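Protein SSD1 (Saccharomyces cerevisiae S288C, PDB 7AM1) binds mRNA, including its untranslated regions, as a non-enzymatic pseudonuclease of the RNase II family, represses translation and is implicated in control of the cell cycle. Local coordinates at residues S418-P423 with D704-A709; L478-L483 with L544-I549; A508-D513 with L652-Y657; L519-L524 with L540-G545. All blocks are in the same frame, centred on the assembly; numbering follows the deposited sequence.

Contact 1 (S418-P423 with D704-A709); sequences SAVFMP and DCAYQA
The A419 carbonyl is the flat group that meets helix 689-725: its oxygen lies 3.5 Å from A706 CB. The same oxygen is an acceptor, S418 OG donating to A419 O at 2.8 Å from a position tilted slightly out of the carbonyl plane. Of the rings, F421 meets W374 edge-to-face and Y707 makes a cation-pi contact with R633; neither touches the other segment. S418 OG, swung anti to its own N (chi1 173°), itself rests 3.5 Å from A706 CB, and the methyl is thus pressed against two polar oxygens as well as against carbon. V420 straddles the helix surface with its two branches: CG1 reaches A709 CB at 3.8 Å, while CG2 faces A706 CB at 4.1 Å. Further along, M422 CG comes to 3.9 Å from the A709 carbonyl oxygen. Helix 311-321 closes over the same group, with L319 against V420 and M422 and I318 against A709. The short strand 420-421, paired antiparallel with 426-427 in the RNB domain, is thereby laid along the middle of the long helix. Between the backbones one water accepts from F421 N and donates to A706 O, while F421 O is held by Q710. The small alanines let strand and helix approach closely, and the join rests on methyl packing plus a single water bridge, without salt bridges or direct hydrogen bonds between the two segments.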
loop_
_atom_site.group_PDB
_atom_site.type_symbol
_atom_site.label_atom_id
_atom_site.label_comp_id
_atom_site.label_asym_id
_atom_site.label_seq_id
_atom_site.Cartn_x
_atom_site.Cartn_y
_atom_site.Cartn_z
ATOM N N SER A 418 1.966 13.245 -7.705
ATOM C CA SER A 418 2.883 12.177 -7.344
ATOM C C SER A 418 3.277 11.378 -8.574
ATOM O O SER A 418 2.450 11.102 -9.449
ATOM C CB SER A 418 2.269 11.241 -6.294
ATOM O OG SER A 418 3.107 10.125 -6.071
ATOM N N ALA A 419 4.546 10.994 -8.622
ATOM C CA ALA A 419 4.969 9.998 -9.585
ATOM C C ALA A 419 4.394 8.644 -9.189
ATOM O O ALA A 419 4.003 8.418 -8.039
ATOM C CB ALA A 419 6.491 9.935 -9.660
ATOM N N VAL A 420 4.328 7.741 -10.160
ATOM C CA VAL A 420 3.809 6.398 -9.944
ATOM C C VAL A 420 4.878 5.403 -10.363
ATOM O O VAL A 420 5.433 5.509 -11.464
ATOM C CB VAL A 420 2.508 6.153 -10.727
ATOM C CG1 VAL A 420 1.941 4.787 -10.378
ATOM C CG2 VAL A 420 1.496 7.253 -10.441
ATOM N N PHE A 421 5.167 4.441 -9.491
ATOM C CA PHE A 421 6.164 3.413 -9.762
ATOM C C PHE A 421 5.490 2.048 -9.736
ATOM O O PHE A 421 4.960 1.626 -8.703
ATOM C CB PHE A 421 7.309 3.493 -8.755
ATOM C CG PHE A 421 7.989 4.826 -8.741
ATOM C CD1 PHE A 421 9.039 5.092 -9.603
ATOM C CD2 PHE A 421 7.556 5.829 -7.891
ATOM C CE1 PHE A 421 9.659 6.321 -9.599
ATOM C CE2 PHE A 421 8.179 7.065 -7.882
ATOM C CZ PHE A 421 9.225 7.312 -8.742
ATOM N N MET A 422 5.498 1.378 -10.881
ATOM C CA MET A 422 4.982 0.033 -11.043
ATOM C C MET A 422 6.079 -0.851 -11.618
ATOM O O MET A 422 6.980 -0.353 -12.298
ATOM C CB MET A 422 3.769 0.030 -11.975
ATOM C CG MET A 422 2.611 0.844 -11.432
ATOM S SD MET A 422 1.333 1.194 -12.645
ATOM C CE MET A 422 2.207 2.255 -13.791
ATOM N N PRO A 423 6.046 -2.159 -11.357
ATOM C CA PRO A 423 7.076 -3.024 -11.956
ATOM C C PRO A 423 7.128 -2.894 -13.468
ATOM O O PRO A 423 8.216 -2.933 -14.059
ATOM C CB PRO A 423 6.648 -4.434 -11.518
ATOM C CG PRO A 423 5.779 -4.218 -10.305
ATOM C CD PRO A 423 5.082 -2.917 -10.535
ATOM N N ASP A 704 -1.948 8.513 -2.157
ATOM C CA ASP A 704 -2.559 7.228 -1.847
ATOM C C ASP A 704 -2.978 6.509 -3.119
ATOM O O ASP A 704 -2.920 5.279 -3.180
ATOM C CB ASP A 704 -3.732 7.434 -0.894
ATOM C CG ASP A 704 -3.273 7.806 0.504
ATOM O OD1 ASP A 704 -2.096 7.546 0.830
ATOM O OD2 ASP A 704 -4.072 8.370 1.271
ATOM N N CYS A 705 -3.360 7.261 -4.154
ATOM C CA CYS A 705 -3.629 6.663 -5.456
ATOM C C CYS A 705 -2.368 6.057 -6.062
ATOM O O CYS A 705 -2.428 4.987 -6.681
ATOM C CB CYS A 705 -4.223 7.711 -6.398
ATOM S SG CYS A 705 -5.973 8.127 -6.080
ATOM N N ALA A 706 -1.221 6.735 -5.923
ATOM C CA ALA A 706 0.029 6.189 -6.448
ATOM C C ALA A 706 0.406 4.905 -5.724
ATOM O O ALA A 706 0.951 3.976 -6.328
ATOM C CB ALA A 706 1.159 7.214 -6.329
ATOM N N TYR A 707 0.148 4.850 -4.416
ATOM C CA TYR A 707 0.357 3.626 -3.650
ATOM C C TYR A 707 -0.546 2.507 -4.153
ATOM O O TYR A 707 -0.091 1.385 -4.403
ATOM C CB TYR A 707 0.096 3.920 -2.172
ATOM C CG TYR A 707 -0.048 2.716 -1.273
ATOM C CD1 TYR A 707 1.065 2.017 -0.834
ATOM C CD2 TYR A 707 -1.297 2.298 -0.834
ATOM C CE1 TYR A 707 0.938 0.919 0.002
ATOM C CE2 TYR A 707 -1.433 1.202 0.000
ATOM C CZ TYR A 707 -0.312 0.520 0.419
ATOM O OH TYR A 707 -0.437 -0.562 1.255
ATOM N N GLN A 708 -1.836 2.798 -4.317
ATOM C CA GLN A 708 -2.761 1.776 -4.792
ATOM C C GLN A 708 -2.358 1.273 -6.172
ATOM O O GLN A 708 -2.396 0.065 -6.437
ATOM C CB GLN A 708 -4.182 2.335 -4.810
ATOM C CG GLN A 708 -4.704 2.671 -3.419
ATOM C CD GLN A 708 -6.050 3.383 -3.415
ATOM O OE1 GLN A 708 -6.739 3.398 -2.396
ATOM N NE2 GLN A 708 -6.423 3.985 -4.545
ATOM N N ALA A 709 -1.965 2.185 -7.064
ATOM C CA ALA A 709 -1.521 1.777 -8.390
ATOM C C ALA A 709 -0.317 0.852 -8.301
ATOM O O ALA A 709 -0.259 -0.176 -8.989
ATOM C CB ALA A 709 -1.187 3.009 -9.233
HETATM O O HOH W 1 3.920 4.599 -7.026
#

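Contact 2 (L478-L483 with L544-I549); sequences LSLEQL and LGFVVI
L480 and L483 press their terminal methyls into one face of helix 544-568, at G545 and I549. L483 CD2 points at the helix and touches G545 O and I549 CG1, each at 3.7 Å. L480 CD2 comes in beside it and meets the same I549 CG1 at 3.9 Å, while the other branch, CD1, reaches the F546 ring at its edge, near the ring plane, 4.2 Å from CD1 of that ring. The leucines get there by different torsions: L483 has CG anti to the backbone N (chi1 177°), whereas L480 carries it beside the N (chi1 -69°). With no side chain at G545, the backbones draw near, and L483 CG lies 4.1 Å from G545 CA. Both leucines sit in the first turn of helix 480-488, which begins directly after strand 476-479, an outermost strand of the mixed RNB-domain sheet. That turn is opened by a capping box: S479 OG accepts from Q482 N, and S479 N in turn donates to Q482 OE1 at 3.0 Å, with an N-H...O angle of 166°. The two bonds fix the start of the helix and so the positions from which L480 and L483 project. On the other side, the first turn of helix 544-568 is held in its turn, G545 N bonding to D484 OD1 and F546 N to T543 OG1. Farther out, I369 of the adjoining strand 367-370 packs against L480 and I549, and L496 of helix 495-510 backs L483.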
loop_
_atom_site.group_PDB
_atom_site.type_symbol
_atom_site.label_atom_id
_atom_site.label_comp_id
_atom_site.label_asym_id
_atom_site.label_seq_id
_atom_site.Cartn_x
_atom_site.Cartn_y
_atom_site.Cartn_z
ATOM N N LEU A 478 26.351 5.840 -7.024
ATOM C CA LEU A 478 26.111 4.439 -6.710
ATOM C C LEU A 478 24.618 4.157 -6.754
ATOM O O LEU A 478 23.814 4.960 -6.267
ATOM C CB LEU A 478 26.644 4.065 -5.321
ATOM C CG LEU A 478 28.146 3.866 -5.146
ATOM C CD1 LEU A 478 28.462 3.639 -3.677
ATOM C CD2 LEU A 478 28.643 2.706 -5.989
ATOM N N SER A 479 24.251 3.018 -7.334
ATOM C CA SER A 479 22.898 2.515 -7.177
ATOM C C SER A 479 22.770 1.813 -5.831
ATOM O O SER A 479 23.761 1.390 -5.228
ATOM C CB SER A 479 22.537 1.535 -8.293
ATOM O OG SER A 479 23.291 0.346 -8.158
ATOM N N LEU A 480 21.526 1.683 -5.365
ATOM C CA LEU A 480 21.286 0.952 -4.127
ATOM C C LEU A 480 21.767 -0.487 -4.241
ATOM O O LEU A 480 22.212 -1.073 -3.249
ATOM C CB LEU A 480 19.801 0.995 -3.766
ATOM C CG LEU A 480 19.263 2.361 -3.334
ATOM C CD1 LEU A 480 17.754 2.308 -3.132
ATOM C CD2 LEU A 480 19.949 2.834 -2.060
ATOM N N GLU A 481 21.687 -1.070 -5.440
ATOM C CA GLU A 481 22.227 -2.408 -5.644
ATOM C C GLU A 481 23.739 -2.405 -5.472
ATOM O O GLU A 481 24.298 -3.290 -4.813
ATOM C CB GLU A 481 21.850 -2.928 -7.031
ATOM C CG GLU A 481 20.383 -3.306 -7.190
ATOM C CD GLU A 481 19.460 -2.102 -7.216
ATOM O OE1 GLU A 481 19.919 -1.008 -7.609
ATOM O OE2 GLU A 481 18.277 -2.248 -6.839
ATOM N N GLN A 482 24.413 -1.407 -6.046
ATOM C CA GLN A 482 25.854 -1.286 -5.865
ATOM C C GLN A 482 26.201 -0.989 -4.412
ATOM O O GLN A 482 27.175 -1.533 -3.880
ATOM C CB GLN A 482 26.405 -0.194 -6.782
ATOM C CG GLN A 482 26.316 -0.531 -8.257
ATOM C CD GLN A 482 26.728 0.624 -9.145
ATOM O OE1 GLN A 482 26.557 1.790 -8.787
ATOM N NE2 GLN A 482 27.286 0.306 -10.310
ATOM N N LEU A 483 25.422 -0.125 -3.755
ATOM C CA LEU A 483 25.639 0.130 -2.334
ATOM C C LEU A 483 25.541 -1.164 -1.538
ATOM O O LEU A 483 26.384 -1.447 -0.679
ATOM C CB LEU A 483 24.628 1.161 -1.823
ATOM C CG LEU A 483 24.689 1.465 -0.323
ATOM C CD1 LEU A 483 26.058 2.000 0.071
ATOM C CD2 LEU A 483 23.605 2.450 0.081
ATOM N N LEU A 544 19.541 -3.908 2.754
ATOM C CA LEU A 544 20.318 -3.119 3.700
ATOM C C LEU A 544 20.638 -1.744 3.134
ATOM O O LEU A 544 20.503 -0.733 3.830
ATOM C CB LEU A 544 21.596 -3.872 4.065
ATOM C CG LEU A 544 22.601 -3.163 4.971
ATOM C CD1 LEU A 544 21.922 -2.725 6.258
ATOM C CD2 LEU A 544 23.790 -4.072 5.268
ATOM N N GLY A 545 21.054 -1.683 1.867
ATOM C CA GLY A 545 21.382 -0.400 1.266
ATOM C C GLY A 545 20.217 0.568 1.308
ATOM O O GLY A 545 20.373 1.736 1.678
ATOM N N PHE A 546 19.027 0.095 0.929
ATOM C CA PHE A 546 17.852 0.953 1.011
ATOM C C PHE A 546 17.619 1.424 2.442
ATOM O O PHE A 546 17.324 2.601 2.675
ATOM C CB PHE A 546 16.608 0.232 0.495
ATOM C CG PHE A 546 15.332 0.995 0.753
ATOM C CD1 PHE A 546 14.899 1.971 -0.132
ATOM C CD2 PHE A 546 14.595 0.777 1.907
ATOM C CE1 PHE A 546 13.733 2.698 0.116
ATOM C CE2 PHE A 546 13.435 1.502 2.160
ATOM C CZ PHE A 546 13.005 2.461 1.263
ATOM N N VAL A 547 17.747 0.518 3.415
ATOM C CA VAL A 547 17.445 0.864 4.801
ATOM C C VAL A 547 18.429 1.908 5.313
ATOM O O VAL A 547 18.046 2.841 6.031
ATOM C CB VAL A 547 17.458 -0.403 5.676
ATOM C CG1 VAL A 547 17.372 -0.047 7.152
ATOM C CG2 VAL A 547 16.315 -1.328 5.292
ATOM N N VAL A 548 19.709 1.769 4.954
ATOM C CA VAL A 548 20.719 2.748 5.352
ATOM C C VAL A 548 20.338 4.136 4.852
ATOM O O VAL A 548 20.265 5.099 5.625
ATOM C CB VAL A 548 22.108 2.330 4.830
ATOM C CG1 VAL A 548 23.090 3.492 4.928
ATOM C CG2 VAL A 548 22.635 1.146 5.607
ATOM N N ILE A 549 20.095 4.258 3.545
ATOM C CA ILE A 549 19.741 5.551 2.980
ATOM C C ILE A 549 18.385 6.008 3.503
ATOM O O ILE A 549 18.169 7.208 3.707
ATOM C CB ILE A 549 19.756 5.485 1.439
ATOM C CG1 ILE A 549 21.146 5.082 0.924
ATOM C CG2 ILE A 549 19.278 6.801 0.836
ATOM C CD1 ILE A 549 22.298 6.000 1.347
#

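Contact 3 (A508-D513 with L652-Y657); sequences ARRIND and LNLPIY
R510 and N653 reach past each other in opposite directions, each side chain bonding to the backbone of the other segment. The arginine runs out extended, then bends at chi3 (61°), which brings NH2 to L652 O at 2.9 Å. That oxygen lies in the guanidinium plane, but the nitrogen sits well above the carbonyl plane, off the lone pairs. N653 returns a better aligned bond, ND2 to R510 O at 2.9 Å, in the carbonyl plane. A water donates to both R510 O and N653 O, so the R510 oxygen takes two donors. L652 CD2 lies over one face of the guanidinium, and L654 CD2 meets R510 CG at 3.9 Å with the two side chains at roughly a right angle. R510 ends helix 495-510, which closes in a Schellman motif with N512 at positive phi as its C-prime residue. In the partner loop N653 and L654 both face H649, forming a G1 beta bulge. Within the RNB domain, helix 544-568 flanks the site, its E551 bridging to R510 NH1 and R554 packing on L652, while helix 604-612 also borders it, A604 touching N653 and K609 NZ bonding to N512 O.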
loop_
_atom_site.group_PDB
_atom_site.type_symbol
_atom_site.label_atom_id
_atom_site.label_comp_id
_atom_site.label_asym_id
_atom_site.label_seq_id
_atom_site.Cartn_x
_atom_site.Cartn_y
_atom_site.Cartn_z
ATOM N N ALA A 508 18.830 3.676 15.761
ATOM C CA ALA A 508 18.775 3.245 17.151
ATOM C C ALA A 508 18.153 4.311 18.039
ATOM O O ALA A 508 17.416 3.995 18.980
ATOM C CB ALA A 508 20.181 2.901 17.644
ATOM N N ARG A 509 18.446 5.581 17.766
ATOM C CA ARG A 509 17.835 6.647 18.549
ATOM C C ARG A 509 16.359 6.795 18.185
ATOM O O ARG A 509 15.518 7.029 19.060
ATOM C CB ARG A 509 18.615 7.947 18.351
ATOM C CG ARG A 509 18.354 8.995 19.430
ATOM C CD ARG A 509 19.187 10.259 19.211
ATOM N NE ARG A 509 19.079 10.725 17.830
ATOM C CZ ARG A 509 20.088 10.809 16.963
ATOM N NH1 ARG A 509 21.332 10.495 17.316
ATOM N NH2 ARG A 509 19.847 11.237 15.733
ATOM N N ARG A 510 16.023 6.662 16.896
ATOM C CA ARG A 510 14.633 6.817 16.474
ATOM C C ARG A 510 13.729 5.799 17.164
ATOM O O ARG A 510 12.643 6.145 17.643
ATOM C CB ARG A 510 14.506 6.680 14.954
ATOM C CG ARG A 510 13.102 7.026 14.437
ATOM C CD ARG A 510 12.972 6.907 12.919
ATOM N NE ARG A 510 13.230 5.551 12.427
ATOM C CZ ARG A 510 12.430 4.505 12.626
ATOM N NH1 ARG A 510 12.760 3.317 12.133
ATOM N NH2 ARG A 510 11.306 4.638 13.322
ATOM N N ILE A 511 14.155 4.531 17.214
ATOM C CA ILE A 511 13.340 3.495 17.841
ATOM C C ILE A 511 13.749 3.259 19.291
ATOM O O ILE A 511 13.253 2.329 19.933
ATOM C CB ILE A 511 13.388 2.161 17.057
ATOM C CG1 ILE A 511 14.793 1.549 17.056
ATOM C CG2 ILE A 511 12.885 2.367 15.639
ATOM C CD1 ILE A 511 14.798 0.058 16.733
ATOM N N ASN A 512 14.664 4.075 19.815
ATOM C CA ASN A 512 14.976 4.058 21.246
ATOM C C ASN A 512 15.563 2.716 21.682
ATOM O O ASN A 512 15.258 2.202 22.760
ATOM C CB ASN A 512 13.725 4.398 22.062
ATOM C CG ASN A 512 14.042 4.752 23.492
ATOM O OD1 ASN A 512 15.059 5.381 23.769
ATOM N ND2 ASN A 512 13.172 4.353 24.411
ATOM N N ASP A 513 16.430 2.149 20.845
ATOM C CA ASP A 513 17.095 0.880 21.140
ATOM C C ASP A 513 18.575 1.020 20.804
ATOM O O ASP A 513 18.968 0.833 19.639
ATOM C CB ASP A 513 16.467 -0.270 20.360
ATOM C CG ASP A 513 17.032 -1.618 20.761
ATOM O OD1 ASP A 513 17.851 -1.652 21.701
ATOM O OD2 ASP A 513 16.673 -2.637 20.134
ATOM N N LEU A 652 6.751 5.729 12.537
ATOM C CA LEU A 652 8.153 6.124 12.604
ATOM C C LEU A 652 8.588 6.532 14.005
ATOM O O LEU A 652 9.755 6.894 14.195
ATOM C CB LEU A 652 8.425 7.282 11.639
ATOM C CG LEU A 652 8.220 7.008 10.152
ATOM C CD1 LEU A 652 8.430 8.273 9.330
ATOM C CD2 LEU A 652 9.138 5.912 9.676
ATOM N N ASN A 653 7.677 6.510 14.977
ATOM C CA ASN A 653 7.974 6.918 16.350
ATOM C C ASN A 653 8.595 8.311 16.387
ATOM O O ASN A 653 9.523 8.581 17.153
ATOM C CB ASN A 653 8.887 5.909 17.043
ATOM C CG ASN A 653 8.932 6.111 18.541
ATOM O OD1 ASN A 653 7.913 6.388 19.167
ATOM N ND2 ASN A 653 10.119 5.996 19.121
ATOM N N LEU A 654 8.082 9.206 15.542
ATOM C CA LEU A 654 8.611 10.561 15.468
ATOM C C LEU A 654 7.582 11.587 15.930
ATOM O O LEU A 654 6.395 11.465 15.602
ATOM C CB LEU A 654 9.060 10.888 14.038
ATOM C CG LEU A 654 10.370 10.209 13.629
ATOM C CD1 LEU A 654 10.699 10.500 12.176
ATOM C CD2 LEU A 654 11.519 10.643 14.533
ATOM N N PRO A 655 8.005 12.594 16.709
ATOM C CA PRO A 655 7.048 13.606 17.191
ATOM C C PRO A 655 6.604 14.586 16.121
ATOM O O PRO A 655 5.567 15.243 16.291
ATOM C CB PRO A 655 7.830 14.325 18.302
ATOM C CG PRO A 655 9.259 14.176 17.897
ATOM C CD PRO A 655 9.370 12.838 17.218
ATOM N N ILE A 656 7.373 14.731 15.044
ATOM C CA ILE A 656 7.020 15.628 13.952
ATOM C C ILE A 656 7.744 15.128 12.713
ATOM O O ILE A 656 8.807 14.508 12.806
ATOM C CB ILE A 656 7.383 17.094 14.299
ATOM C CG1 ILE A 656 6.696 18.071 13.339
ATOM C CG2 ILE A 656 8.895 17.301 14.270
ATOM C CD1 ILE A 656 6.777 19.528 13.803
ATOM N N TYR A 657 7.154 15.373 11.550
ATOM C CA TYR A 657 7.698 14.829 10.315
ATOM C C TYR A 657 7.157 15.643 9.151
ATOM O O TYR A 657 6.157 16.355 9.276
ATOM C CB TYR A 657 7.341 13.338 10.169
ATOM C CG TYR A 657 8.215 12.558 9.210
ATOM C CD1 TYR A 657 9.579 12.410 9.452
ATOM C CD2 TYR A 657 7.676 11.930 8.089
ATOM C CE1 TYR A 657 10.387 11.700 8.590
ATOM C CE2 TYR A 657 8.481 11.210 7.220
ATOM C CZ TYR A 657 9.839 11.099 7.481
ATOM O OH TYR A 657 10.660 10.389 6.632
HETATM O O HOH W 2 11.946 8.842 17.974
#

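Contact 4 (L519-L524 with L540-G545); sequences LPTLSL and LDRTLG
The segments run roughly antiparallel, their end-to-end directions 148° apart, and come closest at S523 and L540, whose CA atoms are 5.4 Å from each other. They are the approaches to two helices of the RNB domain: L522 is the N-cap position of helix 523-529 and T543 that of helix 544-568. At the centre R542 grips S523 side-on with two nitrogens. NE donates to OG at 2.7 Å, and NH2 to the S523 backbone oxygen at 3.1 Å, the latter about 26° out of the guanidinium plane. The R542 side chain bends at chi2 (-74°), laying CG against S523 CB before the guanidinium turns along the residue. S523 OG has a second partner, I539 O, which together with NE sets the rotation of the hydroxyl. Apolar groups flank this grip: L524 and L540 meet through their CD2 methyls at 3.8 Å, supported by V621 and I625 of helix 617-629. At the opposite end, L519 CD1 touches L544 CB, just ahead of the cis peptide bond that precedes P520. T521 places its methyl between N and carbonyl carbon, so that CG2 lies 3.7 Å from R542 CB.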
loop_
_atom_site.group_PDB
_atom_site.type_symbol
_atom_site.label_atom_id
_atom_site.label_comp_id
_atom_site.label_asym_id
_atom_site.label_seq_id
_atom_site.Cartn_x
_atom_site.Cartn_y
_atom_site.Cartn_z
ATOM N N LEU A 519 18.863 -4.301 10.184
ATOM C CA LEU A 519 17.984 -5.418 9.866
ATOM C C LEU A 519 17.764 -6.262 11.120
ATOM O O LEU A 519 18.664 -6.372 11.958
ATOM C CB LEU A 519 18.566 -6.300 8.757
ATOM C CG LEU A 519 18.790 -5.638 7.396
ATOM C CD1 LEU A 519 19.418 -6.610 6.410
ATOM C CD2 LEU A 519 17.493 -5.101 6.841
ATOM N N PRO A 520 16.581 -6.876 11.289
ATOM C CA PRO A 520 15.444 -6.869 10.361
ATOM C C PRO A 520 14.711 -5.528 10.318
ATOM O O PRO A 520 14.786 -4.745 11.264
ATOM C CB PRO A 520 14.538 -7.973 10.920
ATOM C CG PRO A 520 14.820 -7.967 12.382
ATOM C CD PRO A 520 16.282 -7.636 12.518
ATOM N N THR A 521 13.994 -5.281 9.227
ATOM C CA THR A 521 13.300 -4.022 9.001
ATOM C C THR A 521 11.810 -4.289 8.809
ATOM O O THR A 521 11.368 -5.434 8.678
ATOM C CB THR A 521 13.901 -3.292 7.787
ATOM O OG1 THR A 521 13.457 -1.930 7.762
ATOM C CG2 THR A 521 13.516 -3.990 6.482
ATOM N N LEU A 522 11.025 -3.218 8.820
ATOM C CA LEU A 522 9.568 -3.313 8.758
ATOM C C LEU A 522 9.119 -2.724 7.425
ATOM O O LEU A 522 8.811 -1.535 7.318
ATOM C CB LEU A 522 8.936 -2.609 9.946
ATOM C CG LEU A 522 9.342 -3.180 11.308
ATOM C CD1 LEU A 522 8.761 -2.331 12.434
ATOM C CD2 LEU A 522 8.910 -4.649 11.449
ATOM N N SER A 523 9.074 -3.581 6.402
ATOM C CA SER A 523 8.775 -3.116 5.055
ATOM C C SER A 523 7.348 -2.605 4.937
ATOM O O SER A 523 7.089 -1.640 4.211
ATOM C CB SER A 523 9.007 -4.241 4.053
ATOM O OG SER A 523 8.714 -3.795 2.745
ATOM N N LEU A 524 6.406 -3.237 5.636
ATOM C CA LEU A 524 5.013 -2.819 5.518
ATOM C C LEU A 524 4.790 -1.476 6.208
ATOM O O LEU A 524 4.072 -0.615 5.685
ATOM C CB LEU A 524 4.091 -3.904 6.082
ATOM C CG LEU A 524 4.178 -5.274 5.390
ATOM C CD1 LEU A 524 3.218 -6.285 6.008
ATOM C CD2 LEU A 524 3.941 -5.189 3.888
ATOM N N LEU A 540 7.424 -7.325 0.722
ATOM C CA LEU A 540 8.207 -7.483 1.940
ATOM C C LEU A 540 9.694 -7.225 1.726
ATOM O O LEU A 540 10.421 -7.034 2.706
ATOM C CB LEU A 540 8.004 -8.893 2.500
ATOM C CG LEU A 540 6.579 -9.252 2.924
ATOM C CD1 LEU A 540 6.497 -10.719 3.349
ATOM C CD2 LEU A 540 6.097 -8.340 4.045
ATOM N N ASP A 541 10.165 -7.213 0.480
ATOM C CA ASP A 541 11.591 -7.076 0.220
ATOM C C ASP A 541 12.077 -5.674 0.584
ATOM O O ASP A 541 11.450 -4.668 0.227
ATOM C CB ASP A 541 11.901 -7.362 -1.253
ATOM C CG ASP A 541 11.821 -8.846 -1.614
ATOM O OD1 ASP A 541 11.491 -9.692 -0.753
ATOM O OD2 ASP A 541 12.097 -9.165 -2.790
ATOM N N ARG A 542 13.189 -5.617 1.314
ATOM C CA ARG A 542 13.945 -4.395 1.556
ATOM C C ARG A 542 15.401 -4.820 1.695
ATOM O O ARG A 542 15.683 -5.843 2.328
ATOM C CB ARG A 542 13.507 -3.657 2.824
ATOM C CG ARG A 542 12.055 -3.255 2.888
ATOM C CD ARG A 542 11.730 -2.084 1.975
ATOM N NE ARG A 542 10.306 -1.773 2.043
ATOM C CZ ARG A 542 9.736 -0.710 1.486
ATOM N NH1 ARG A 542 10.461 0.162 0.798
ATOM N NH2 ARG A 542 8.431 -0.525 1.614
ATOM N N THR A 543 16.315 -4.054 1.104
ATOM C CA THR A 543 17.737 -4.346 1.217
ATOM C C THR A 543 18.387 -3.452 2.265
ATOM O O THR A 543 17.882 -2.381 2.612
ATOM C CB THR A 543 18.462 -4.163 -0.122
ATOM O OG1 THR A 543 18.493 -2.774 -0.471
ATOM C CG2 THR A 543 17.773 -4.944 -1.227
ATOM N N LEU A 544 19.541 -3.908 2.754
ATOM C CA LEU A 544 20.318 -3.119 3.700
ATOM C C LEU A 544 20.638 -1.744 3.134
ATOM O O LEU A 544 20.503 -0.733 3.830
ATOM C CB LEU A 544 21.596 -3.872 4.065
ATOM C CG LEU A 544 22.601 -3.163 4.971
ATOM C CD1 LEU A 544 21.922 -2.725 6.258
ATOM C CD2 LEU A 544 23.790 -4.072 5.268
ATOM N N GLY A 545 21.054 -1.683 1.867
ATOM C CA GLY A 545 21.382 -0.400 1.266
ATOM C C GLY A 545 20.217 0.568 1.308
ATOM O O GLY A 545 20.373 1.736 1.678
#

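How the contacts relate
From the N terminus, contact 1 opens at 418-423 and closes only at 704-709, so the other three nest inside its loop. Contact 2 opens next, at the end of strand 476-479, and closes on helix 544-568. Contact 3 opens at the end of helix 495-510, before that closure, and closes at 652-657, so contacts 2 and 3 cross. Contact 4, from 519-524 to 540-545, nests within contact 3 and closes on the start of helix 544-568, as contact 2 does, sharing L544 and G545. Helix 544-568 thus ties the sheet edge to the helix-523-529 region, contact 3 ties the end of helix 495-510 to the loop before helix 668-681, and contact 1 ties strand 420-421 to helix 689-725.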